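Local structure of putative S41 protease (Bacteroides fragilis NCTC 9343, 3K50) at residues A[22-28]-A[344-350]; A[57-61]-A[327-331]; A[72-76]-A[100-104]; A[194-199]-A[241-245]. The protein is of unknown function but is a putative protease of family S41, carrying a PDZ-like domain beside its protease-like domain. One frame throughout, in Å; residues are numbered along the deposited sequence. Where two conformers were deposited one is given.

Contact 1: A[22-28]-A[344-350]; sequences VMRQEYL and LNLVVCN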
loop_
_atom_site.group_PDB
_atom_site.type_symbol
_atom_site.label_atom_id
_atom_site.label_comp_id
_atom_site.label_asym_id
_atom_site.label_seq_id
_atom_site.Cartn_x
_atom_site.Cartn_y
_atom_site.Cartn_z
ATOM N N VAL A 22 -25.868 3.169 9.788
ATOM C CA VAL A 22 -24.523 2.873 10.209
ATOM C C VAL A 22 -23.675 4.164 10.203
ATOM O O VAL A 22 -22.870 4.350 11.099
ATOM C CB VAL A 22 -23.896 1.745 9.367
ATOM C CG1 VAL A 22 -23.828 2.149 7.906
ATOM C CG2 VAL A 22 -22.500 1.391 9.914
HETATM N N MSE A 23 -23.892 5.081 9.248
HETATM C CA MSE A 23 -23.083 6.310 9.203
HETATM C C MSE A 23 -23.480 7.289 10.313
HETATM O O MSE A 23 -22.649 7.858 10.970
HETATM C CB MSE A 23 -23.198 7.018 7.822
HETATM C CG MSE A 23 -22.361 6.349 6.733
HETATM SE SE MSE A 23 -22.485 7.334 5.030
HETATM C CE MSE A 23 -21.398 8.912 5.476
ATOM N N ARG A 24 -24.768 7.493 10.513
ATOM C CA ARG A 24 -25.185 8.456 11.527
ATOM C C ARG A 24 -24.712 7.976 12.947
ATOM O O ARG A 24 -24.456 8.788 13.812
ATOM C CB ARG A 24 -26.689 8.792 11.386
ATOM C CG ARG A 24 -26.924 9.661 10.150
ATOM C CD ARG A 24 -28.354 10.156 9.919
ATOM N NE ARG A 24 -28.528 10.879 8.646
ATOM C CZ ARG A 24 -28.182 12.142 8.411
ATOM N NH1 ARG A 24 -27.636 12.905 9.343
ATOM N NH2 ARG A 24 -28.396 12.657 7.212
ATOM N N GLN A 25 -24.532 6.670 13.147
ATOM C CA GLN A 25 -24.100 6.173 14.430
ATOM C C GLN A 25 -22.582 6.133 14.550
ATOM O O GLN A 25 -22.040 6.535 15.577
ATOM C CB GLN A 25 -24.681 4.762 14.699
ATOM C CG GLN A 25 -24.087 4.042 15.979
ATOM C CD GLN A 25 -24.204 4.826 17.326
ATOM O OE1 GLN A 25 -23.260 4.831 18.130
ATOM N NE2 GLN A 25 -25.347 5.494 17.555
ATOM N N GLU A 26 -21.896 5.677 13.501
ATOM C CA GLU A 26 -20.477 5.344 13.588
ATOM C C GLU A 26 -19.464 6.279 12.944
ATOM O O GLU A 26 -18.286 6.162 13.220
ATOM C CB GLU A 26 -20.251 3.996 12.898
ATOM C CG GLU A 26 -21.117 2.852 13.347
ATOM C CD GLU A 26 -20.796 2.337 14.736
ATOM O OE1 GLU A 26 -19.789 2.736 15.310
ATOM O OE2 GLU A 26 -21.563 1.509 15.253
ATOM N N TYR A 27 -19.914 7.162 12.066
ATOM C CA TYR A 27 -19.046 8.059 11.338
ATOM C C TYR A 27 -18.370 9.095 12.222
ATOM O O TYR A 27 -19.041 9.748 13.029
ATOM C CB TYR A 27 -19.892 8.812 10.307
ATOM C CG TYR A 27 -19.190 9.584 9.204
ATOM C CD1 TYR A 27 -18.006 9.123 8.614
ATOM C CD2 TYR A 27 -19.809 10.660 8.622
ATOM C CE1 TYR A 27 -17.415 9.826 7.548
ATOM C CE2 TYR A 27 -19.249 11.352 7.491
ATOM C CZ TYR A 27 -18.058 10.907 6.967
ATOM O OH TYR A 27 -17.504 11.528 5.868
ATOM N N LEU A 28 -17.053 9.279 12.028
ATOM C CA LEU A 28 -16.297 10.284 12.750
ATOM C C LEU A 28 -16.983 11.619 12.620
ATOM O O LEU A 28 -17.169 12.327 13.623
ATOM C CB LEU A 28 -14.855 10.442 12.231
ATOM C CG LEU A 28 -13.950 11.458 12.936
ATOM C CD1 LEU A 28 -13.721 11.149 14.424
ATOM C CD2 LEU A 28 -12.631 11.599 12.207
ATOM N N LEU A 344 -18.784 -1.219 3.621
ATOM C CA LEU A 344 -18.627 0.232 3.828
ATOM C C LEU A 344 -17.386 0.420 4.679
ATOM O O LEU A 344 -17.385 0.018 5.842
ATOM C CB LEU A 344 -19.805 0.823 4.577
ATOM C CG LEU A 344 -19.703 2.293 5.067
ATOM C CD1 LEU A 344 -19.334 3.205 3.876
ATOM C CD2 LEU A 344 -21.004 2.776 5.716
ATOM N N ASN A 345 -16.307 0.916 4.062
ATOM C CA ASN A 345 -15.072 1.254 4.754
ATOM C C ASN A 345 -15.262 2.712 5.158
ATOM O O ASN A 345 -15.161 3.611 4.324
ATOM C CB ASN A 345 -13.865 1.042 3.866
ATOM C CG ASN A 345 -13.538 -0.450 3.676
ATOM O OD1 ASN A 345 -13.692 -1.016 2.585
ATOM N ND2 ASN A 345 -13.153 -1.091 4.753
ATOM N N LEU A 346 -15.662 2.913 6.415
ATOM C CA LEU A 346 -16.040 4.235 6.925
ATOM C C LEU A 346 -15.029 4.913 7.848
ATOM O O LEU A 346 -14.466 4.255 8.708
ATOM C CB LEU A 346 -17.346 4.062 7.668
ATOM C CG LEU A 346 -18.057 5.299 8.248
ATOM C CD1 LEU A 346 -18.617 6.131 7.128
ATOM C CD2 LEU A 346 -19.205 4.784 9.198
ATOM N N VAL A 347 -14.783 6.211 7.666
ATOM C CA VAL A 347 -13.934 6.953 8.603
ATOM C C VAL A 347 -14.608 6.898 9.977
ATOM O O VAL A 347 -15.743 7.358 10.141
ATOM C CB VAL A 347 -13.725 8.434 8.188
ATOM C CG1 VAL A 347 -12.958 9.210 9.258
ATOM C CG2 VAL A 347 -13.005 8.525 6.887
ATOM N N VAL A 348 -13.894 6.363 10.959
ATOM C CA VAL A 348 -14.382 6.234 12.336
ATOM C C VAL A 348 -13.562 7.050 13.374
ATOM O O VAL A 348 -14.134 7.573 14.353
ATOM C CB VAL A 348 -14.458 4.729 12.772
ATOM C CG1 VAL A 348 -15.549 4.022 11.946
ATOM C CG2 VAL A 348 -13.077 4.052 12.704
ATOM N N CYS A 349 -12.266 7.226 13.158
ATOM C CA CYS A 349 -11.460 7.984 14.123
ATOM C C CYS A 349 -10.286 8.730 13.582
ATOM O O CYS A 349 -9.748 8.424 12.538
ATOM C CB CYS A 349 -10.914 7.084 15.231
ATOM S SG CYS A 349 -9.777 5.742 14.768
ATOM N N ASN A 350 -9.935 9.772 14.333
ATOM C CA ASN A 350 -8.670 10.469 14.201
ATOM C C ASN A 350 -7.572 9.577 14.766
ATOM O O ASN A 350 -7.829 8.703 15.646
ATOM C CB ASN A 350 -8.695 11.787 14.980
ATOM C CG ASN A 350 -9.420 12.846 14.268
ATOM O OD1 ASN A 350 -8.978 13.316 13.219
ATOM N ND2 ASN A 350 -10.507 13.241 14.796
HETATM O O HOH W 1 -16.579 7.909 15.421
#
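Helix 18-26 of the N-terminal region lies against strand 342-352 of the antiparallel sheet, and V22, M23, Y27 and L28 carry its contact with L344, L346 and V347. The axes of 22-26 and 344-350 run 11° from parallel and come within 9.4 Å. L346 is central: its CD1 comes 3.4 Å from CD1 of the Y27 ring, the two side chains crossing at about a right angle, and it also touches CG of M23. At the start of the segment, CG1 of V22 lies 3.6 Å from CD2 of L344 as the two side chains slide past each other in opposite directions. The M23 chain runs straight through chi2 and then bends at chi3 (73°), which lays its terminal methyl CE over one face of the Y27 ring, toward the rim. The strand carries a classic beta bulge here, V348 and C349 both facing A331 of the neighbouring strand 330-336, and the chain leaving the helix bonds to the strand just beside it. Y27 leaves helical geometry, and L28 N then donates to V347 O at 3.0 Å, an almost straight bond of 173° with the donor tilted out of the carbonyl plane. That same oxygen sits near the plane of the Y27 ring, at its edge, 3.3 Å from CD1. With CG anti to its own nitrogen, L28 reaches along the strand until CD2 is 3.7 Å from ND2 of N350. A water lies within hydrogen-bonding reach of V348 O and, farther off, E26 O, while the carboxylate of E26 turns to R268 in a salt bridge.

Contact 2: A[57-61]-A[327-331]; sequences DNGFS and GEYVA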
loop_
_atom_site.group_PDB
_atom_site.type_symbol
_atom_site.label_atom_id
_atom_site.label_comp_id
_atom_site.label_asym_id
_atom_site.label_seq_id
_atom_site.Cartn_x
_atom_site.Cartn_y
_atom_site.Cartn_z
ATOM N N ASP A 57 -14.100 14.480 3.794
ATOM C CA ASP A 57 -13.875 13.074 3.386
ATOM C C ASP A 57 -13.522 12.989 1.907
ATOM O O ASP A 57 -14.377 12.702 1.103
ATOM C CB ASP A 57 -15.138 12.273 3.692
ATOM C CG ASP A 57 -14.885 10.789 3.843
ATOM O OD1 ASP A 57 -14.020 10.225 3.119
ATOM O OD2 ASP A 57 -15.588 10.202 4.687
ATOM N N ASN A 58 -12.236 13.205 1.605
ATOM C CA ASN A 58 -11.680 13.210 0.256
ATOM C C ASN A 58 -11.406 11.788 -0.231
ATOM O O ASN A 58 -10.257 11.375 -0.428
ATOM C CB ASN A 58 -10.392 14.044 0.229
ATOM C CG ASN A 58 -9.856 14.268 -1.187
ATOM O OD1 ASN A 58 -10.617 14.396 -2.136
ATOM N ND2 ASN A 58 -8.538 14.307 -1.323
ATOM N N GLY A 59 -12.466 11.010 -0.395
ATOM C CA GLY A 59 -12.281 9.642 -0.822
ATOM C C GLY A 59 -11.714 8.728 0.232
ATOM O O GLY A 59 -11.233 7.628 -0.098
ATOM N N PHE A 60 -11.814 9.115 1.503
ATOM C CA PHE A 60 -11.326 8.227 2.554
ATOM C C PHE A 60 -12.326 7.066 2.748
ATOM O O PHE A 60 -11.988 5.880 2.626
ATOM C CB PHE A 60 -11.047 8.973 3.838
ATOM C CG PHE A 60 -10.214 10.218 3.675
ATOM C CD1 PHE A 60 -9.169 10.277 2.762
ATOM C CD2 PHE A 60 -10.438 11.300 4.487
ATOM C CE1 PHE A 60 -8.428 11.421 2.631
ATOM C CE2 PHE A 60 -9.679 12.452 4.373
ATOM C CZ PHE A 60 -8.663 12.505 3.464
ATOM N N SER A 61 -13.573 7.401 2.997
ATOM C CA SER A 61 -14.608 6.394 3.083
ATOM C C SER A 61 -14.905 5.862 1.714
ATOM O O SER A 61 -14.945 6.610 0.744
ATOM C CB SER A 61 -15.876 7.012 3.658
ATOM O OG SER A 61 -15.640 7.501 4.945
ATOM N N GLY A 327 -2.361 11.290 1.751
ATOM C CA GLY A 327 -3.076 12.289 2.586
ATOM C C GLY A 327 -4.259 11.740 3.393
ATOM O O GLY A 327 -5.115 12.500 3.867
ATOM N N GLU A 328 -4.338 10.429 3.575
ATOM C CA GLU A 328 -5.447 9.847 4.362
ATOM C C GLU A 328 -5.105 9.910 5.885
ATOM O O GLU A 328 -4.548 9.012 6.416
ATOM C CB GLU A 328 -5.784 8.424 3.864
ATOM C CG GLU A 328 -7.052 7.862 4.439
ATOM C CD GLU A 328 -7.393 6.574 3.760
ATOM O OE1 GLU A 328 -7.853 6.649 2.607
ATOM O OE2 GLU A 328 -7.156 5.501 4.364
ATOM N N TYR A 329 -5.464 11.006 6.568
ATOM C CA TYR A 329 -4.995 11.246 7.937
ATOM C C TYR A 329 -5.943 10.750 9.039
ATOM O O TYR A 329 -5.738 11.097 10.202
ATOM C CB TYR A 329 -4.697 12.768 8.129
ATOM C CG TYR A 329 -5.863 13.654 7.865
ATOM C CD1 TYR A 329 -6.122 14.145 6.586
ATOM C CD2 TYR A 329 -6.736 14.024 8.882
ATOM C CE1 TYR A 329 -7.188 14.960 6.344
ATOM C CE2 TYR A 329 -7.875 14.816 8.623
ATOM C CZ TYR A 329 -8.090 15.297 7.374
ATOM O OH TYR A 329 -9.194 16.106 7.141
ATOM N N VAL A 330 -7.001 10.026 8.644
ATOM C CA VAL A 330 -8.015 9.460 9.544
ATOM C C VAL A 330 -8.105 7.970 9.223
ATOM O O VAL A 330 -7.581 7.538 8.175
ATOM C CB VAL A 330 -9.372 10.159 9.401
ATOM C CG1 VAL A 330 -9.358 11.556 10.076
ATOM C CG2 VAL A 330 -9.764 10.251 7.931
ATOM N N ALA A 331 -8.662 7.170 10.142
ATOM C CA ALA A 331 -8.729 5.736 9.930
ATOM C C ALA A 331 -10.134 5.308 9.601
ATOM O O ALA A 331 -11.105 5.862 10.157
ATOM C CB ALA A 331 -8.236 4.993 11.197
HETATM O O HOH W 2 -9.553 4.580 1.762
#
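The F60 ring points its edge at the face of Y329 in an offset edge-to-face pair, planes 79° apart and centroids separated by 5.7 Å. Over the centre of one F60 face lies the backbone nitrogen of N58, from the same loop. The remaining neighbours approach the ring obliquely: CG of E328 stands 3.6 Å from CD1, CG2 of V330 lies 3.7 Å from CD2 on the other flank, and G327 O reaches CZ. Residues 327-330 thus wrap around the phenylalanine from one ortho carbon past the far end of the ring to the other. E328 slides past F60 in the opposite direction; its chain, extended through chi2 (172°), places the carboxylate back beside the F60 backbone, with its plane turned 70° from the ring. No direct hydrogen bond joins the two segments, but a water donates to both F60 O and E328 OE1, the latter at 2.8 Å. The same OE1 forms a salt bridge with R302. Within the loop, D57 holds the turn that presents F60: OD1 accepts from S61 N at 2.9 Å through its syn lone pair and more weakly from F60 N, while OD2 takes the S61 hydroxyl, also on its syn side; an inverse gamma turn centred on N58 completes this tight loop and brings N58 N over the F60 face. The contact joins the loop between helix 45-52 and strand 62-65 to the start of strand 330-336. Hydrophobic contact holds the F60 ring, while the polar end of E328 is met by water and R302.

Contact 3: A[72-76]-A[100-104]; sequences PSYGF and GSPAE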
loop_
_atom_site.group_PDB
_atom_site.type_symbol
_atom_site.label_atom_id
_atom_site.label_comp_id
_atom_site.label_asym_id
_atom_site.label_seq_id
_atom_site.Cartn_x
_atom_site.Cartn_y
_atom_site.Cartn_z
ATOM N N PRO A 72 -10.193 -13.367 -10.083
ATOM C CA PRO A 72 -8.987 -14.012 -10.670
ATOM C C PRO A 72 -8.094 -13.062 -11.449
ATOM O O PRO A 72 -8.575 -12.078 -12.025
ATOM C CB PRO A 72 -9.552 -15.097 -11.585
ATOM C CG PRO A 72 -10.954 -15.305 -11.153
ATOM C CD PRO A 72 -11.442 -14.018 -10.522
ATOM N N SER A 73 -6.792 -13.351 -11.458
ATOM C CA SER A 73 -5.810 -12.469 -12.129
ATOM C C SER A 73 -4.541 -13.223 -12.418
ATOM O O SER A 73 -4.378 -14.351 -11.948
ATOM C CB SER A 73 -5.487 -11.217 -11.292
ATOM O OG SER A 73 -4.761 -11.507 -10.104
ATOM N N TYR A 74 -3.681 -12.617 -13.247
ATOM C CA TYR A 74 -2.405 -13.246 -13.644
ATOM C C TYR A 74 -1.298 -13.053 -12.578
ATOM O O TYR A 74 -0.299 -13.766 -12.571
ATOM C CB TYR A 74 -1.953 -12.685 -14.979
ATOM C CG TYR A 74 -2.740 -13.173 -16.199
ATOM C CD1 TYR A 74 -2.754 -14.528 -16.568
ATOM C CD2 TYR A 74 -3.386 -12.274 -17.011
ATOM C CE1 TYR A 74 -3.472 -14.973 -17.711
ATOM C CE2 TYR A 74 -4.055 -12.679 -18.167
ATOM C CZ TYR A 74 -4.097 -14.016 -18.509
ATOM O OH TYR A 74 -4.763 -14.356 -19.634
ATOM N N GLY A 75 -1.490 -12.079 -11.701
ATOM C CA GLY A 75 -0.599 -11.829 -10.593
ATOM C C GLY A 75 0.438 -10.754 -10.853
ATOM O O GLY A 75 1.488 -10.765 -10.196
ATOM N N PHE A 76 0.210 -9.834 -11.800
ATOM C CA PHE A 76 1.169 -8.723 -11.966
ATOM C C PHE A 76 0.505 -7.373 -12.150
ATOM O O PHE A 76 -0.604 -7.288 -12.647
ATOM C CB PHE A 76 2.128 -8.968 -13.113
ATOM C CG PHE A 76 1.470 -8.891 -14.506
ATOM C CD1 PHE A 76 0.821 -9.977 -15.034
ATOM C CD2 PHE A 76 1.533 -7.715 -15.259
ATOM C CE1 PHE A 76 0.232 -9.913 -16.286
ATOM C CE2 PHE A 76 0.922 -7.636 -16.482
ATOM C CZ PHE A 76 0.286 -8.744 -17.003
ATOM N N GLY A 100 4.000 -16.957 -6.441
ATOM C CA GLY A 100 3.183 -18.100 -6.711
ATOM C C GLY A 100 2.110 -17.921 -7.762
ATOM O O GLY A 100 1.303 -18.822 -7.933
ATOM N N SER A 101 2.133 -16.827 -8.506
ATOM C CA SER A 101 1.149 -16.525 -9.529
ATOM C C SER A 101 1.529 -17.063 -10.905
ATOM O O SER A 101 2.643 -17.496 -11.109
ATOM C CB SER A 101 1.033 -14.999 -9.653
ATOM O OG SER A 101 2.258 -14.375 -10.049
ATOM N N PRO A 102 0.572 -17.069 -11.847
ATOM C CA PRO A 102 0.879 -17.316 -13.240
ATOM C C PRO A 102 2.042 -16.450 -13.770
ATOM O O PRO A 102 2.874 -16.959 -14.514
ATOM C CB PRO A 102 -0.430 -16.907 -13.956
ATOM C CG PRO A 102 -1.482 -17.199 -13.004
ATOM C CD PRO A 102 -0.879 -16.914 -11.634
ATOM N N ALA A 103 2.101 -15.176 -13.384
ATOM C CA ALA A 103 3.173 -14.263 -13.827
ATOM C C ALA A 103 4.562 -14.781 -13.395
ATOM O O ALA A 103 5.533 -14.869 -14.182
ATOM C CB ALA A 103 2.918 -12.806 -13.259
ATOM N N GLU A 104 4.638 -15.178 -12.138
ATOM C CA GLU A 104 5.874 -15.686 -11.569
ATOM C C GLU A 104 6.295 -17.020 -12.210
ATOM O O GLU A 104 7.482 -17.232 -12.486
ATOM C CB GLU A 104 5.762 -15.864 -10.073
ATOM C CG GLU A 104 7.127 -16.132 -9.467
ATOM C CD GLU A 104 7.094 -16.136 -7.974
ATOM O OE1 GLU A 104 6.565 -17.123 -7.428
ATOM O OE2 GLU A 104 7.615 -15.162 -7.367
#
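Y74 and G75 run beside S101 and P102 with alpha carbons 5.2 Å apart for Y74 and P102 and 5.1 Å for G75 and S101, bringing the Y74 carbonyl up to the first turn of helix 102-105. A103 N donates to Y74 O at 2.9 Å, nearly along the C=O axis, although the N-H...O angle is only 147°. P102, which has no N-H to offer, instead brings its ring carbon CD to 3.3 Å from the same oxygen, and CB of S101 also crowds it. G75 has a positive phi of 96°, and its alpha carbon packs 3.7 Å from CB of S101. These residues belong to the PDZ-like domain: the helix follows strand 90-97, and segment 72-76 leads into strand 76-82, the neighbour of strand 90-97 and an outermost strand of the five-stranded antiparallel sheet. S101 is the N-cap, its OG accepting from E104 N at 3.3 Å and also bonded to V98 O. In the other direction E104 OE1 accepts from G100 N, which meets it from above the carboxylate plane. CB of P102 sits at the edge of the Y74 ring, 4.2 Å from CD1, while the tyrosine hydroxyl is tied to S134 O. Beyond the turn, the methyl of A103 rests 3.9 Å from CB of F76; with chi1 at 70°, the phenylalanine ring also brings CD1 beside that methyl.

Contact 4: A[194-199]-A[241-245]; sequences YNEFKA and CAQLL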
loop_
_atom_site.group_PDB
_atom_site.type_symbol
_atom_site.label_atom_id
_atom_site.label_comp_id
_atom_site.label_asym_id
_atom_site.label_seq_id
_atom_site.Cartn_x
_atom_site.Cartn_y
_atom_site.Cartn_z
ATOM N N TYR A 194 7.041 -4.172 2.418
ATOM C CA TYR A 194 5.853 -4.567 3.192
ATOM C C TYR A 194 4.667 -3.919 2.529
ATOM O O TYR A 194 4.532 -2.696 2.560
ATOM C CB TYR A 194 5.967 -4.079 4.636
ATOM C CG TYR A 194 4.812 -4.485 5.557
ATOM C CD1 TYR A 194 4.633 -5.781 5.917
ATOM C CD2 TYR A 194 3.984 -3.531 6.136
ATOM C CE1 TYR A 194 3.585 -6.168 6.822
ATOM C CE2 TYR A 194 2.952 -3.880 7.027
ATOM C CZ TYR A 194 2.767 -5.186 7.371
ATOM O OH TYR A 194 1.772 -5.535 8.249
ATOM N N ASN A 195 3.791 -4.720 1.939
ATOM C CA ASN A 195 2.805 -4.129 1.001
ATOM C C ASN A 195 1.383 -3.921 1.482
ATOM O O ASN A 195 0.612 -3.323 0.775
ATOM C CB ASN A 195 2.792 -4.960 -0.305
ATOM C CG ASN A 195 2.450 -4.120 -1.539
ATOM O OD1 ASN A 195 2.953 -3.029 -1.695
ATOM N ND2 ASN A 195 1.562 -4.619 -2.375
ATOM N N GLU A 196 1.051 -4.393 2.680
ATOM C CA GLU A 196 -0.296 -4.286 3.170
ATOM C C GLU A 196 -0.303 -4.536 4.658
ATOM O O GLU A 196 0.338 -5.463 5.126
ATOM C CB GLU A 196 -1.201 -5.324 2.470
ATOM C CG GLU A 196 -2.607 -5.110 2.736
ATOM C CD GLU A 196 -3.517 -6.199 2.181
ATOM O OE1 GLU A 196 -3.037 -7.247 1.704
ATOM O OE2 GLU A 196 -4.741 -5.982 2.256
ATOM N N PHE A 197 -0.988 -3.665 5.409
ATOM C CA PHE A 197 -1.131 -3.860 6.848
ATOM C C PHE A 197 -2.290 -4.843 7.082
ATOM O O PHE A 197 -3.432 -4.454 7.385
ATOM C CB PHE A 197 -1.353 -2.511 7.560
ATOM C CG PHE A 197 -0.132 -1.612 7.535
ATOM C CD1 PHE A 197 0.192 -0.915 6.417
ATOM C CD2 PHE A 197 0.680 -1.487 8.646
ATOM C CE1 PHE A 197 1.328 -0.119 6.382
ATOM C CE2 PHE A 197 1.812 -0.696 8.618
ATOM C CZ PHE A 197 2.141 -0.020 7.472
ATOM N N LYS A 198 -1.971 -6.119 7.008
ATOM C CA LYS A 198 -2.954 -7.180 7.144
ATOM C C LYS A 198 -2.340 -8.277 8.014
ATOM O O LYS A 198 -1.238 -8.709 7.746
ATOM C CB LYS A 198 -3.306 -7.681 5.737
ATOM C CG LYS A 198 -4.583 -8.519 5.701
ATOM C CD LYS A 198 -4.894 -8.938 4.307
ATOM C CE LYS A 198 -6.104 -9.819 4.226
ATOM N NZ LYS A 198 -6.293 -10.192 2.797
ATOM N N ALA A 199 -3.067 -8.720 9.029
ATOM C CA ALA A 199 -2.549 -9.589 10.046
ATOM C C ALA A 199 -2.459 -11.026 9.590
ATOM O O ALA A 199 -1.522 -11.700 9.959
ATOM C CB ALA A 199 -3.391 -9.441 11.359
ATOM N N CYS A 241 -1.449 -3.881 13.042
ATOM C CA CYS A 241 -0.255 -4.231 12.266
ATOM C C CYS A 241 0.724 -3.087 12.333
ATOM O O CYS A 241 1.914 -3.307 12.513
ATOM C CB CYS A 241 -0.597 -4.536 10.795
ATOM S SG CYS A 241 -1.588 -6.035 10.639
ATOM N N ALA A 242 0.222 -1.863 12.197
ATOM C CA ALA A 242 1.084 -0.697 12.254
ATOM C C ALA A 242 1.789 -0.547 13.624
ATOM O O ALA A 242 2.944 -0.216 13.675
ATOM C CB ALA A 242 0.298 0.581 11.901
ATOM N N GLN A 243 1.073 -0.807 14.709
ATOM C CA GLN A 243 1.623 -0.764 16.039
ATOM C C GLN A 243 2.709 -1.791 16.163
ATOM O O GLN A 243 3.718 -1.514 16.759
ATOM C CB GLN A 243 0.524 -1.017 17.086
ATOM C CG GLN A 243 1.026 -0.896 18.530
ATOM C CD GLN A 243 -0.010 -1.292 19.555
ATOM O OE1 GLN A 243 -0.977 -1.976 19.222
ATOM N NE2 GLN A 243 0.210 -0.909 20.813
ATOM N N LEU A 244 2.472 -2.999 15.678
ATOM C CA LEU A 244 3.499 -4.062 15.730
ATOM C C LEU A 244 4.812 -3.629 15.019
ATOM O O LEU A 244 5.897 -3.653 15.614
ATOM C CB LEU A 244 2.963 -5.367 15.107
ATOM C CG LEU A 244 3.967 -6.536 14.937
ATOM C CD1 LEU A 244 4.589 -6.953 16.264
ATOM C CD2 LEU A 244 3.387 -7.734 14.233
ATOM N N LEU A 245 4.667 -3.161 13.777
ATOM C CA LEU A 245 5.775 -2.681 12.946
ATOM C C LEU A 245 6.568 -1.555 13.665
ATOM O O LEU A 245 7.806 -1.578 13.786
ATOM C CB LEU A 245 5.224 -2.195 11.599
ATOM C CG LEU A 245 6.251 -1.718 10.579
ATOM C CD1 LEU A 245 7.367 -2.828 10.267
ATOM C CD2 LEU A 245 5.574 -1.192 9.302
#
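The loop after strand 187-194 passes the first turns of helix 239-249, closest at F197 and C241, whose alpha carbons are 5.5 Å apart, with F197 at the centre of an inverse gamma turn. Y194 and F197 pack together within the loop: CE2 of Y194 stands over the centre of one F197 face, while CD2 of F197 lies in plane at the edge of the Y194 ring. The F197 ring turns its own edge to the helix, with CD2 3.6 Å from A242 N and CE2 3.8 Å from CB of A242. Farther along, CD2 of L245 approaches F197 CE2 obliquely at 3.9 Å, the two side chains crossing at about a right angle. At the start of the helical segment C241 faces the loop. Its SG, anti to the carbonyl carbon (chi1 -67°), reaches the loop backbone at A199 N, 3.5 Å away, and CB of C241 meets Y194 OH at 3.6 Å. Beyond the two segments, F197 also packs on helix 304-312 through A304, A305 and V308. No hydrogen bond spans the two segments, so their hold on each other rests on the close fit of rings, methyls and sulfur in the interior of the S41 protease domain.

All four contacts are largely buried, but their places differ. Contacts 1 and 2 work on the same sheet, using the neighbouring strands 342-352 and 330-336, and they touch directly: the hydroxyl of Y27 hydrogen-bonds to the D57 carboxylate, and C349 O to A331 N. Both bind N-terminal segments to the protease region. Contact 3 stands apart in the PDZ-like domain, its centre about 30 Å from that of contact 2, on the opposite side of the chain's centre. Contact 4 lies nearest that centre and is mostly apolar. Direct backbone hydrogen bonds cross contacts 1 and 3, whereas contact 2 is aromatic and apolar packing with one bridging water and contact 4 rests on side-chain fit.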